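Long-range contacts in succinate-semialdehyde dehydrogenase (NAD(P)(+)) (Marinobacter aquaeolei, PDB 3RH9), which probably oxidises succinate semialdehyde to succinate, passing the hydride to NAD+ or NADP+: residues V148-L153 with G175-I180; S169-A174 with F472-A477. One frame throughout, in Å; residues are numbered along the deposited sequence.

Contact 1 pairs two neighbouring parallel strands, and contact 2 sets the helix that connects them, 162-174, against the turn leading into the C-terminal strand 475-482; their centres lie about 9 Å apart. They meet through two probable hydrogen bonds: C176 N to A171 O, 2.8 Å, beside the Schellman motif at G175, and V148 N to F474 O, 3.1 Å. The ring of F474 also touches T151 and L153, and CB of F474 the sulfur of C176, so the side chain lies between sheet and helix. E256, the predicted active-site residue, is near both, with its side chain about 10 Å from that of F474 and about 12 Å from that of L153.

Contact 1: V148-L153 with G175-I180; sequences VGVTGL and GCPSVI
L153 and I180 lie side by side in neighbouring strands, CB of L153 4.0 Å from CG1 of I180. CG of L153, anti to its carbonyl carbon (chi1 -54°), rests 3.9 Å from CB of S178, and this sheet face packs on helix 162-174. S178 suits its place by being small, while its OG makes a weak hydrogen bond to M206 O. V179 points to the other face, toward helix 48-61. Its CG2 lies 4.2 Å from CG1 of V150, while CG2 of V150 meets CB of P177, crossing at about a right angle; branched valines fill such a layer without reaching far. Farther back, V148 CG2 packs on the sulfur of C176. At phi 128° and psi -162°, G149 has a backbone shape that a side chain would hardly tolerate.

Backbone hydrogen bonds join the strands. T151 N bonds to P177 O at 3.0 Å. V179 N returns to T151 O at 2.8 Å, and L153 N bonds to V179 O at the same distance. T151 and V179 thus each use both N and O, the alternation that defines parallel pairing. Proline is tolerated at P177 because this pairing uses its carbonyl and asks for no N-H. This strand pair belongs to a beta-alpha-beta unit, consistent with the Rossmann-like coenzyme domain of the family: buried backbone polarity is spent inside the sheet, and both faces offer mainly hydrocarbon to the helices.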
loop_
_atom_site.group_PDB
_atom_site.type_symbol
_atom_site.label_atom_id
_atom_site.label_comp_id
_atom_site.label_asym_id
_atom_site.label_seq_id
_atom_site.Cartn_x
_atom_site.Cartn_y
_atom_site.Cartn_z
ATOM N N VAL A 148 -10.122 -1.530 8.703
ATOM C CA VAL A 148 -9.162 -0.438 8.907
ATOM C C VAL A 148 -9.792 0.667 9.728
ATOM O O VAL A 148 -9.112 1.393 10.435
ATOM C CB VAL A 148 -8.549 0.180 7.589
ATOM C CG1 VAL A 148 -7.491 -0.731 6.994
ATOM C CG2 VAL A 148 -9.635 0.561 6.550
ATOM N N GLY A 149 -11.102 0.795 9.638
ATOM C CA GLY A 149 -11.776 1.853 10.346
ATOM C C GLY A 149 -12.614 2.557 9.328
ATOM O O GLY A 149 -12.871 2.001 8.266
ATOM N N VAL A 150 -13.039 3.772 9.646
ATOM C CA VAL A 150 -13.862 4.559 8.732
ATOM C C VAL A 150 -13.062 5.020 7.499
ATOM O O VAL A 150 -12.009 5.663 7.623
ATOM C CB VAL A 150 -14.509 5.783 9.455
ATOM C CG1 VAL A 150 -15.236 6.661 8.471
ATOM C CG2 VAL A 150 -15.454 5.315 10.534
ATOM N N THR A 151 -13.558 4.695 6.311
ATOM C CA THR A 151 -12.841 5.076 5.104
ATOM C C THR A 151 -13.537 6.175 4.323
ATOM O O THR A 151 -14.739 6.323 4.389
ATOM C CB THR A 151 -12.614 3.868 4.181
ATOM O OG1 THR A 151 -13.875 3.284 3.827
ATOM C CG2 THR A 151 -11.789 2.834 4.901
ATOM N N GLY A 152 -12.761 6.944 3.580
ATOM C CA GLY A 152 -13.312 7.903 2.655
ATOM C C GLY A 152 -13.207 7.356 1.255
ATOM O O GLY A 152 -12.117 7.073 0.774
ATOM N N LEU A 153 -14.351 7.190 0.606
ATOM C CA LEU A 153 -14.398 6.703 -0.763
ATOM C C LEU A 153 -14.608 7.865 -1.753
ATOM O O LEU A 153 -15.693 8.495 -1.770
ATOM C CB LEU A 153 -15.518 5.670 -0.905
ATOM C CG LEU A 153 -15.481 4.496 0.075
ATOM C CD1 LEU A 153 -16.303 3.347 -0.442
ATOM C CD2 LEU A 153 -14.071 4.044 0.287
ATOM N N GLY A 175 -16.346 -4.663 6.837
ATOM C CA GLY A 175 -16.978 -4.077 8.000
ATOM C C GLY A 175 -16.571 -2.625 8.184
ATOM O O GLY A 175 -16.619 -2.103 9.291
ATOM N N CYS A 176 -16.162 -1.973 7.095
ATOM C CA CYS A 176 -15.704 -0.582 7.157
ATOM C C CYS A 176 -16.807 0.398 6.851
ATOM O O CYS A 176 -17.281 0.447 5.729
ATOM C CB CYS A 176 -14.544 -0.343 6.181
ATOM S SG CYS A 176 -12.972 -0.915 6.833
ATOM N N PRO A 177 -17.225 1.179 7.855
ATOM C CA PRO A 177 -18.147 2.283 7.566
ATOM C C PRO A 177 -17.444 3.272 6.641
ATOM O O PRO A 177 -16.235 3.467 6.734
ATOM C CB PRO A 177 -18.398 2.911 8.947
ATOM C CG PRO A 177 -17.980 1.863 9.949
ATOM C CD PRO A 177 -16.865 1.110 9.282
ATOM N N SER A 178 -18.183 3.885 5.736
ATOM C CA SER A 178 -17.545 4.740 4.759
ATOM C C SER A 178 -18.233 6.095 4.609
ATOM O O SER A 178 -19.425 6.246 4.862
ATOM C CB SER A 178 -17.452 4.016 3.415
ATOM O OG SER A 178 -18.691 3.427 3.060
ATOM N N VAL A 179 -17.447 7.081 4.210
ATOM C CA VAL A 179 -17.949 8.396 3.884
ATOM C C VAL A 179 -17.697 8.562 2.398
ATOM O O VAL A 179 -16.568 8.378 1.943
ATOM C CB VAL A 179 -17.187 9.450 4.665
ATOM C CG1 VAL A 179 -17.554 10.833 4.182
ATOM C CG2 VAL A 179 -17.456 9.299 6.137
ATOM N N ILE A 180 -18.739 8.873 1.628
ATOM C CA ILE A 180 -18.637 8.806 0.167
ATOM C C ILE A 180 -18.736 10.142 -0.567
ATOM O O ILE A 180 -19.686 10.894 -0.350
ATOM C CB ILE A 180 -19.669 7.843 -0.420
ATOM C CG1 ILE A 180 -19.362 6.417 0.052
ATOM C CG2 ILE A 180 -19.672 7.953 -1.957
ATOM C CD1 ILE A 180 -20.230 5.331 -0.545
#

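Contact 2: S169-A174 with F472-A477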
loop_
_atom_site.group_PDB
_atom_site.type_symbol
_atom_site.label_atom_id
_atom_site.label_comp_id
_atom_site.label_asym_id
_atom_site.label_seq_id
_atom_site.Cartn_x
_atom_site.Cartn_y
_atom_site.Cartn_z
ATOM N N SER A 169 -18.238 -2.409 -2.206
ATOM C CA SER A 169 -18.336 -3.853 -2.054
ATOM C C SER A 169 -17.205 -4.426 -1.195
ATOM O O SER A 169 -17.433 -5.316 -0.376
ATOM C CB SER A 169 -18.342 -4.525 -3.415
ATOM O OG SER A 169 -17.271 -4.047 -4.205
ATOM N N ALA A 170 -15.985 -3.927 -1.378
ATOM C CA ALA A 170 -14.850 -4.398 -0.573
ATOM C C ALA A 170 -14.886 -3.829 0.846
ATOM O O ALA A 170 -14.618 -4.530 1.807
ATOM C CB ALA A 170 -13.520 -4.089 -1.253
ATOM N N ALA A 171 -15.248 -2.563 0.972
ATOM C CA ALA A 171 -15.327 -1.930 2.276
ATOM C C ALA A 171 -16.424 -2.514 3.199
ATOM O O ALA A 171 -16.224 -2.620 4.417
ATOM C CB ALA A 171 -15.490 -0.422 2.107
ATOM N N LEU A 172 -17.575 -2.887 2.638
ATOM C CA LEU A 172 -18.606 -3.550 3.438
ATOM C C LEU A 172 -18.151 -4.952 3.822
ATOM O O LEU A 172 -18.226 -5.337 4.979
ATOM C CB LEU A 172 -19.968 -3.600 2.726
ATOM C CG LEU A 172 -20.671 -2.266 2.446
ATOM C CD1 LEU A 172 -21.711 -2.428 1.371
ATOM C CD2 LEU A 172 -21.279 -1.645 3.686
ATOM N N ALA A 173 -17.663 -5.717 2.859
ATOM C CA ALA A 173 -17.169 -7.049 3.176
ATOM C C ALA A 173 -16.212 -6.996 4.365
ATOM O O ALA A 173 -16.119 -7.959 5.132
ATOM C CB ALA A 173 -16.487 -7.691 1.955
ATOM N N ALA A 174 -15.525 -5.859 4.516
ATOM C CA ALA A 174 -14.523 -5.657 5.564
ATOM C C ALA A 174 -15.119 -5.165 6.896
ATOM O O ALA A 174 -14.476 -5.235 7.953
ATOM C CB ALA A 174 -13.464 -4.686 5.081
ATOM N N PHE A 472 -9.024 -7.521 0.297
ATOM C CA PHE A 472 -8.112 -7.213 1.403
ATOM C C PHE A 472 -7.681 -5.747 1.497
ATOM O O PHE A 472 -6.821 -5.408 2.304
ATOM C CB PHE A 472 -6.867 -8.114 1.365
ATOM C CG PHE A 472 -7.115 -9.491 1.888
ATOM C CD1 PHE A 472 -7.659 -10.463 1.075
ATOM C CD2 PHE A 472 -6.818 -9.813 3.200
ATOM C CE1 PHE A 472 -7.901 -11.724 1.559
ATOM C CE2 PHE A 472 -7.056 -11.079 3.689
ATOM C CZ PHE A 472 -7.603 -12.029 2.868
ATOM N N GLU A 473 -8.268 -4.886 0.685
ATOM C CA GLU A 473 -7.881 -3.487 0.693
ATOM C C GLU A 473 -8.264 -2.791 1.993
ATOM O O GLU A 473 -7.447 -2.091 2.595
ATOM C CB GLU A 473 -8.519 -2.756 -0.487
ATOM C CG GLU A 473 -7.878 -3.069 -1.834
ATOM C CD GLU A 473 -6.795 -2.069 -2.201
ATOM O OE1 GLU A 473 -5.835 -1.882 -1.397
ATOM O OE2 GLU A 473 -6.919 -1.462 -3.299
ATOM N N PHE A 474 -9.505 -2.981 2.423
ATOM C CA PHE A 474 -10.004 -2.263 3.588
ATOM C C PHE A 474 -9.835 -2.961 4.929
ATOM O O PHE A 474 -10.580 -2.684 5.862
ATOM C CB PHE A 474 -11.462 -1.884 3.377
ATOM C CG PHE A 474 -11.659 -0.984 2.212
ATOM C CD1 PHE A 474 -12.006 -1.501 0.976
ATOM C CD2 PHE A 474 -11.437 0.380 2.334
ATOM C CE1 PHE A 474 -12.174 -0.674 -0.104
ATOM C CE2 PHE A 474 -11.593 1.210 1.254
ATOM C CZ PHE A 474 -11.965 0.682 0.033
ATOM N N VAL A 475 -8.859 -3.852 5.040
ATOM C CA VAL A 475 -8.596 -4.487 6.321
ATOM C C VAL A 475 -7.152 -4.287 6.786
ATOM O O VAL A 475 -6.245 -4.098 5.970
ATOM C CB VAL A 475 -8.932 -5.972 6.274
ATOM C CG1 VAL A 475 -10.427 -6.149 6.222
ATOM C CG2 VAL A 475 -8.273 -6.627 5.062
ATOM N N GLU A 476 -6.962 -4.297 8.107
ATOM C CA GLU A 476 -5.626 -4.300 8.714
ATOM C C GLU A 476 -5.346 -5.697 9.239
ATOM O O GLU A 476 -6.123 -6.229 10.020
ATOM C CB GLU A 476 -5.558 -3.318 9.886
ATOM C CG GLU A 476 -5.568 -1.839 9.530
ATOM C CD GLU A 476 -4.252 -1.391 8.929
ATOM O OE1 GLU A 476 -3.480 -2.280 8.498
ATOM O OE2 GLU A 476 -3.998 -0.156 8.871
ATOM N N ALA A 477 -4.258 -6.311 8.806
ATOM C CA ALA A 477 -3.953 -7.638 9.298
ATOM C C ALA A 477 -3.412 -7.490 10.707
ATOM O O ALA A 477 -2.720 -6.532 11.008
ATOM C CB ALA A 477 -2.960 -8.335 8.402
#
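F474 reaches from the turn before strand 475-482 onto the last turns of helix 162-174, where A170, A171 and A174 present a shallow surface of methyls and backbone. Its CB starts beside A174, 3.8 Å from CB of that residue. With CG anti to its own carbonyl carbon (chi1 -61°), the side chain heads along the helix, and CG comes to lie 3.8 Å from CA of A171. The ring, turned nearly square to the plane of CA, CB and CG (chi2 95°), carries CD1 to 3.4 Å from the backbone N of A171. On the other side of the ring, CD2 passes 4.1 Å from CB of A171. Farther out, CE1 approaches CB of A170, which lies at the ring edge in its plane, 3.8 Å away, while the side of the ring running from CD2 to CZ turns toward T151 and L153 of strand 151-154. The methyl of A171 instead sits over a face: its CB is 3.8 Å from the ring centroid and only 11° off the normal, a CH-pi contact. Alanine suits A171, since its methyl ends just at the ring face.

Beside the ring, CB of A174 also touches the carbonyl O of F474 and lies 3.6 Å from CG1 of V475, a branch that packs on this methyl as the strand begins. A leucine in place of F474 has no aromatic face, so the methyl of A171 would probably lose its CH-pi partner and a gap is likely to open beside A170.

Polar ties lie to the side: K252 NZ bonds E473 O, while E476 forms a salt bridge with R464 of the second subunit. Between helix and turn themselves no hydrogen bond forms, so the union of the C-terminal strand's approach with this helix rests on shape, dispersion and the weak attraction of a methyl for an aromatic face.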